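Local coordinates for kinesin-like protein Nod (Drosophila melanogaster, PDB 3DC4) that binds and hydrolyses ATP through its kinesin motor domain, binds microtubules, and is required for segregating non-exchange chromosomes in meiosis, at residues G107-E119 with E123-I135. Residues are numbered along the deposited sequence; the frame is centred on the assembly and turned at random.
Sequences GKSYSMGMTPPGE and EHLGILPRALGDI. With MG (magnesium ion), chain B; ADP (adenosine-5'-diphosphate), chain C.
The nucleotide pocket of a kinesin motor domain, built on the P-loop, illustrates how a phosphate-binding helix can be tied to the start of the next helix while one of its side chains holds the base. Y110 and H124 meet at the adenine: the tyrosine hydroxyl, OH, shares a hydrogen bond of 3.0 Å with H124 ND1, which lies in the plane of the phenol ring at its edge. With CG anti to the backbone N (chi1 173°), the Y110 ring lies under the ADP base, whose C5 sits 3.5 Å above one face, offset toward the rim. With an alanine here, the purine would probably lose the surface it stacks on and H124 ND1 the hydroxyl that bonds to it.

The start of the helix grips the phosphates, K108 NZ hydrogen-bonding to ADP O1B at 2.7 Å, while S109 OG coordinates the magnesium ion at 2.1 Å, an ion that ADP O2B also binds.

At its other end, helix 108-112 closes in a Schellman motif with G113 at C-prime, and two of its last carbonyls receive the first amides of helix 127-135: I127 N donates to S111 O (3.0 Å) and L128 N to M112 O (2.9 Å). The two helix segments run nearly parallel, 14° apart, but side by side, their axes 9.2 Å from each other at the closest. G113 and G126 abut CA to CA at 3.6 Å, where a side chain on either would clash. A water donates to both Y110 O and H124 O, carbonyls that also accept from Q75.

Beneath the junction, the side chains of M112 and I127 lie side by side, SD against CD1, and those of M114 and L128 cross, again with SD meeting CD1. M112 and L128 rest on I239 of central strand 234-241, M114 and L128 on V224 of strand 220-229, while P117, against P129 and L125, reaches L199 of helix 192-204.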
loop_
_atom_site.group_PDB
_atom_site.type_symbol
_atom_site.label_atom_id
_atom_site.label_comp_id
_atom_site.label_asym_id
_atom_site.label_seq_id
_atom_site.Cartn_x
_atom_site.Cartn_y
_atom_site.Cartn_z
ATOM N N GLY A 107 -8.428 6.588 -8.105
ATOM C CA GLY A 107 -7.368 5.772 -8.672
ATOM C C GLY A 107 -6.585 4.845 -7.757
ATOM O O GLY A 107 -5.536 4.340 -8.158
ATOM N N LYS A 108 -7.065 4.610 -6.540
ATOM C CA LYS A 108 -6.355 3.727 -5.621
ATOM C C LYS A 108 -6.178 2.320 -6.203
ATOM O O LYS A 108 -5.051 1.835 -6.332
ATOM C CB LYS A 108 -7.099 3.650 -4.279
ATOM C CG LYS A 108 -7.206 4.991 -3.545
ATOM C CD LYS A 108 -7.857 4.862 -2.157
ATOM C CE LYS A 108 -9.285 4.335 -2.238
ATOM N NZ LYS A 108 -10.176 5.184 -3.049
ATOM N N SER A 109 -7.278 1.670 -6.567
ATOM C CA SER A 109 -7.213 0.311 -7.116
ATOM C C SER A 109 -6.417 0.272 -8.411
ATOM O O SER A 109 -5.636 -0.650 -8.647
ATOM C CB SER A 109 -8.625 -0.220 -7.354
ATOM O OG SER A 109 -9.299 -0.335 -6.122
ATOM N N TYR A 110 -6.623 1.284 -9.245
ATOM C CA TYR A 110 -5.906 1.398 -10.506
ATOM C C TYR A 110 -4.397 1.455 -10.251
ATOM O O TYR A 110 -3.633 0.706 -10.863
ATOM C CB TYR A 110 -6.355 2.670 -11.243
ATOM C CG TYR A 110 -5.551 2.985 -12.486
ATOM C CD1 TYR A 110 -5.856 2.386 -13.707
ATOM C CD2 TYR A 110 -4.475 3.873 -12.437
ATOM C CE1 TYR A 110 -5.115 2.669 -14.851
ATOM C CE2 TYR A 110 -3.722 4.154 -13.574
ATOM C CZ TYR A 110 -4.052 3.551 -14.777
ATOM O OH TYR A 110 -3.324 3.828 -15.907
ATOM N N SER A 111 -3.981 2.324 -9.331
ATOM C CA SER A 111 -2.560 2.508 -9.004
ATOM C C SER A 111 -1.900 1.270 -8.400
ATOM O O SER A 111 -0.772 0.922 -8.749
ATOM C CB SER A 111 -2.393 3.689 -8.032
ATOM O OG SER A 111 -2.785 4.907 -8.637
ATOM N N MET A 112 -2.602 0.601 -7.496
ATOM C CA MET A 112 -2.029 -0.561 -6.840
ATOM C C MET A 112 -2.075 -1.820 -7.692
ATOM O O MET A 112 -1.370 -2.787 -7.408
ATOM C CB MET A 112 -2.734 -0.801 -5.506
ATOM C CG MET A 112 -2.695 0.398 -4.558
ATOM S SD MET A 112 -1.056 1.172 -4.488
ATOM C CE MET A 112 -0.435 0.495 -2.940
ATOM N N GLY A 113 -2.907 -1.806 -8.729
ATOM C CA GLY A 113 -3.019 -2.958 -9.616
ATOM C C GLY A 113 -3.814 -4.106 -9.025
ATOM O O GLY A 113 -3.406 -5.262 -9.104
ATOM N N MET A 114 -4.965 -3.779 -8.451
ATOM C CA MET A 114 -5.837 -4.758 -7.819
ATOM C C MET A 114 -6.699 -5.559 -8.789
ATOM O O MET A 114 -7.280 -6.575 -8.414
ATOM C CB MET A 114 -6.734 -4.055 -6.803
ATOM C CG MET A 114 -5.976 -3.442 -5.642
ATOM S SD MET A 114 -5.081 -4.689 -4.682
ATOM C CE MET A 114 -6.438 -5.605 -3.966
ATOM N N THR A 115 -6.780 -5.100 -10.032
ATOM C CA THR A 115 -7.571 -5.780 -11.049
ATOM C C THR A 115 -6.730 -6.864 -11.719
ATOM O O THR A 115 -5.545 -6.669 -11.975
ATOM C CB THR A 115 -8.060 -4.787 -12.127
ATOM O OG1 THR A 115 -8.887 -3.790 -11.516
ATOM C CG2 THR A 115 -8.868 -5.513 -13.205
ATOM N N PRO A 116 -7.333 -8.031 -12.003
ATOM C CA PRO A 116 -6.605 -9.130 -12.647
ATOM C C PRO A 116 -5.863 -8.653 -13.894
ATOM O O PRO A 116 -6.474 -8.151 -14.837
ATOM C CB PRO A 116 -7.710 -10.133 -12.964
ATOM C CG PRO A 116 -8.652 -9.947 -11.812
ATOM C CD PRO A 116 -8.712 -8.435 -11.670
ATOM N N PRO A 117 -4.530 -8.806 -13.910
ATOM C CA PRO A 117 -3.650 -8.405 -15.011
ATOM C C PRO A 117 -4.140 -8.807 -16.402
ATOM O O PRO A 117 -4.068 -8.016 -17.342
ATOM C CB PRO A 117 -2.328 -9.076 -14.651
ATOM C CG PRO A 117 -2.344 -9.039 -13.164
ATOM C CD PRO A 117 -3.753 -9.469 -12.848
ATOM N N GLY A 118 -4.628 -10.038 -16.523
ATOM C CA GLY A 118 -5.116 -10.523 -17.803
ATOM C C GLY A 118 -6.078 -9.572 -18.487
ATOM O O GLY A 118 -5.987 -9.349 -19.691
ATOM N N GLU A 119 -7.002 -9.006 -17.720
ATOM C CA GLU A 119 -7.987 -8.079 -18.265
ATOM C C GLU A 119 -7.568 -6.618 -18.103
ATOM O O GLU A 119 -8.389 -5.766 -17.762
ATOM C CB GLU A 119 -9.341 -8.308 -17.589
ATOM C CG GLU A 119 -9.273 -8.366 -16.071
ATOM C CD GLU A 119 -10.629 -8.600 -15.430
ATOM O OE1 GLU A 119 -11.483 -7.689 -15.489
ATOM O OE2 GLU A 119 -10.840 -9.699 -14.869
ATOM N N GLU A 123 0.085 -0.801 -20.530
ATOM C CA GLU A 123 0.443 0.487 -19.940
ATOM C C GLU A 123 -0.378 0.850 -18.702
ATOM O O GLU A 123 -0.019 1.763 -17.963
ATOM C CB GLU A 123 0.297 1.614 -20.970
ATOM C CG GLU A 123 -1.143 1.927 -21.348
ATOM C CD GLU A 123 -1.274 3.203 -22.168
ATOM O OE1 GLU A 123 -2.131 3.238 -23.073
ATOM O OE2 GLU A 123 -0.530 4.172 -21.902
ATOM N N HIS A 124 -1.477 0.137 -18.483
ATOM C CA HIS A 124 -2.353 0.403 -17.348
ATOM C C HIS A 124 -2.110 -0.528 -16.164
ATOM O O HIS A 124 -2.736 -0.384 -15.117
ATOM C CB HIS A 124 -3.811 0.317 -17.798
ATOM C CG HIS A 124 -4.190 1.364 -18.799
ATOM N ND1 HIS A 124 -4.236 2.706 -18.488
ATOM C CD2 HIS A 124 -4.528 1.269 -20.108
ATOM C CE1 HIS A 124 -4.588 3.393 -19.563
ATOM N NE2 HIS A 124 -4.771 2.545 -20.557
ATOM N N LEU A 125 -1.206 -1.487 -16.337
ATOM C CA LEU A 125 -0.873 -2.422 -15.269
ATOM C C LEU A 125 -0.372 -1.638 -14.063
ATOM O O LEU A 125 0.436 -0.715 -14.208
ATOM C CB LEU A 125 0.202 -3.401 -15.741
ATOM C CG LEU A 125 -0.277 -4.419 -16.780
ATOM C CD1 LEU A 125 0.919 -5.171 -17.344
ATOM C CD2 LEU A 125 -1.269 -5.382 -16.128
ATOM N N GLY A 126 -0.844 -2.031 -12.884
ATOM C CA GLY A 126 -0.478 -1.352 -11.655
ATOM C C GLY A 126 0.739 -1.848 -10.894
ATOM O O GLY A 126 1.553 -2.631 -11.401
ATOM N N ILE A 127 0.853 -1.391 -9.652
ATOM C CA ILE A 127 1.985 -1.741 -8.806
ATOM C C ILE A 127 2.181 -3.222 -8.538
ATOM O O ILE A 127 3.301 -3.702 -8.648
ATOM C CB ILE A 127 1.909 -0.989 -7.465
ATOM C CG1 ILE A 127 2.188 0.493 -7.719
ATOM C CG2 ILE A 127 2.904 -1.570 -6.472
ATOM C CD1 ILE A 127 1.981 1.396 -6.510
ATOM N N LEU A 128 1.120 -3.945 -8.191
ATOM C CA LEU A 128 1.246 -5.371 -7.900
ATOM C C LEU A 128 1.919 -6.186 -8.998
ATOM O O LEU A 128 2.944 -6.823 -8.762
ATOM C CB LEU A 128 -0.126 -5.985 -7.597
ATOM C CG LEU A 128 -0.508 -6.194 -6.131
ATOM C CD1 LEU A 128 -1.951 -6.705 -6.039
ATOM C CD2 LEU A 128 0.444 -7.203 -5.484
ATOM N N PRO A 129 1.360 -6.169 -10.219
ATOM C CA PRO A 129 1.988 -6.949 -11.289
ATOM C C PRO A 129 3.402 -6.500 -11.645
ATOM O O PRO A 129 4.236 -7.326 -12.001
ATOM C CB PRO A 129 1.002 -6.803 -12.449
ATOM C CG PRO A 129 0.409 -5.443 -12.213
ATOM C CD PRO A 129 0.190 -5.424 -10.721
ATOM N N ARG A 130 3.679 -5.204 -11.545
ATOM C CA ARG A 130 5.013 -4.710 -11.871
ATOM C C ARG A 130 6.021 -5.142 -10.820
ATOM O O ARG A 130 7.143 -5.544 -11.145
ATOM C CB ARG A 130 5.010 -3.186 -11.994
ATOM C CG ARG A 130 4.108 -2.674 -13.106
ATOM C CD ARG A 130 4.134 -1.164 -13.222
ATOM N NE ARG A 130 3.190 -0.733 -14.243
ATOM C CZ ARG A 130 3.472 -0.664 -15.540
ATOM N NH1 ARG A 130 4.685 -0.979 -15.973
ATOM N NH2 ARG A 130 2.528 -0.320 -16.412
ATOM N N ALA A 131 5.620 -5.064 -9.558
ATOM C CA ALA A 131 6.500 -5.457 -8.467
ATOM C C ALA A 131 6.833 -6.939 -8.565
ATOM O O ALA A 131 7.990 -7.331 -8.467
ATOM C CB ALA A 131 5.838 -5.173 -7.143
ATOM N N LEU A 132 5.810 -7.764 -8.756
ATOM C CA LEU A 132 6.022 -9.203 -8.850
ATOM C C LEU A 132 6.987 -9.521 -9.989
ATOM O O LEU A 132 7.848 -10.395 -9.865
ATOM C CB LEU A 132 4.688 -9.922 -9.068
ATOM C CG LEU A 132 4.771 -11.452 -9.152
ATOM C CD1 LEU A 132 5.297 -12.012 -7.828
ATOM C CD2 LEU A 132 3.381 -12.017 -9.447
ATOM N N GLY A 133 6.841 -8.802 -11.100
ATOM C CA GLY A 133 7.721 -9.011 -12.236
ATOM C C GLY A 133 9.181 -8.793 -11.877
ATOM O O GLY A 133 10.021 -9.629 -12.193
ATOM N N ASP A 134 9.486 -7.679 -11.211
ATOM C CA ASP A 134 10.865 -7.385 -10.823
ATOM C C ASP A 134 11.379 -8.312 -9.723
ATOM O O ASP A 134 12.581 -8.559 -9.622
ATOM C CB ASP A 134 10.998 -5.918 -10.384
ATOM C CG ASP A 134 10.960 -4.948 -11.562
ATOM O OD1 ASP A 134 11.720 -5.164 -12.533
ATOM O OD2 ASP A 134 10.180 -3.970 -11.522
ATOM N N ILE A 135 10.469 -8.815 -8.895
ATOM C CA ILE A 135 10.841 -9.733 -7.828
ATOM C C ILE A 135 11.312 -11.042 -8.458
ATOM O O ILE A 135 12.372 -11.561 -8.103
ATOM C CB ILE A 135 9.646 -10.005 -6.897
ATOM C CG1 ILE A 135 9.354 -8.751 -6.064
ATOM C CG2 ILE A 135 9.938 -11.196 -5.983
ATOM C CD1 ILE A 135 8.069 -8.833 -5.276
HETATM MG MG MG B . -10.960 0.740 -5.285
HETATM P PB ADP C . -10.660 3.942 -6.537
HETATM O O1B ADP C . -9.842 4.865 -5.728
HETATM O O2B ADP C . -10.062 2.499 -6.412
HETATM O O3B ADP C . -12.220 4.034 -5.919
HETATM P PA ADP C . -10.176 3.360 -9.187
HETATM O O1A ADP C . -8.821 2.948 -8.875
HETATM O O2A ADP C . -11.171 2.129 -9.157
HETATM O O3A ADP C . -10.643 4.482 -8.075
HETATM O "O5'" ADP C . -10.188 4.100 -10.605
HETATM C "C5'" ADP C . -11.528 4.482 -10.942
HETATM C "C4'" ADP C . -11.633 4.584 -12.467
HETATM O "O4'" ADP C . -10.731 5.597 -12.977
HETATM C "C3'" ADP C . -11.220 3.225 -13.148
HETATM O "O3'" ADP C . -11.714 3.138 -14.477
HETATM C "C2'" ADP C . -9.689 3.553 -13.390
HETATM O "O2'" ADP C . -9.169 2.778 -14.482
HETATM C "C1'" ADP C . -9.717 5.042 -13.828
HETATM N N9 ADP C . -8.439 5.690 -13.535
HETATM C C8 ADP C . -8.019 6.141 -12.305
HETATM N N7 ADP C . -6.770 6.545 -12.364
HETATM C C5 ADP C . -6.390 6.570 -13.668
HETATM C C6 ADP C . -5.196 6.890 -14.363
HETATM N N6 ADP C . -4.141 7.490 -13.700
HETATM N N1 ADP C . -5.119 6.629 -15.690
HETATM C C2 ADP C . -6.177 6.177 -16.371
HETATM N N3 ADP C . -7.308 5.835 -15.763
HETATM C C4 ADP C . -7.443 5.964 -14.435
HETATM O O HOH W 1 -4.313 -1.115 -12.802
HETATM O O HOH W 2 -12.969 1.917 -4.905
HETATM O O HOH W 3 -12.022 0.594 -7.475
HETATM O O HOH W 4 -11.888 -1.273 -4.589
HETATM O O HOH W 5 -9.742 1.443 -3.428
#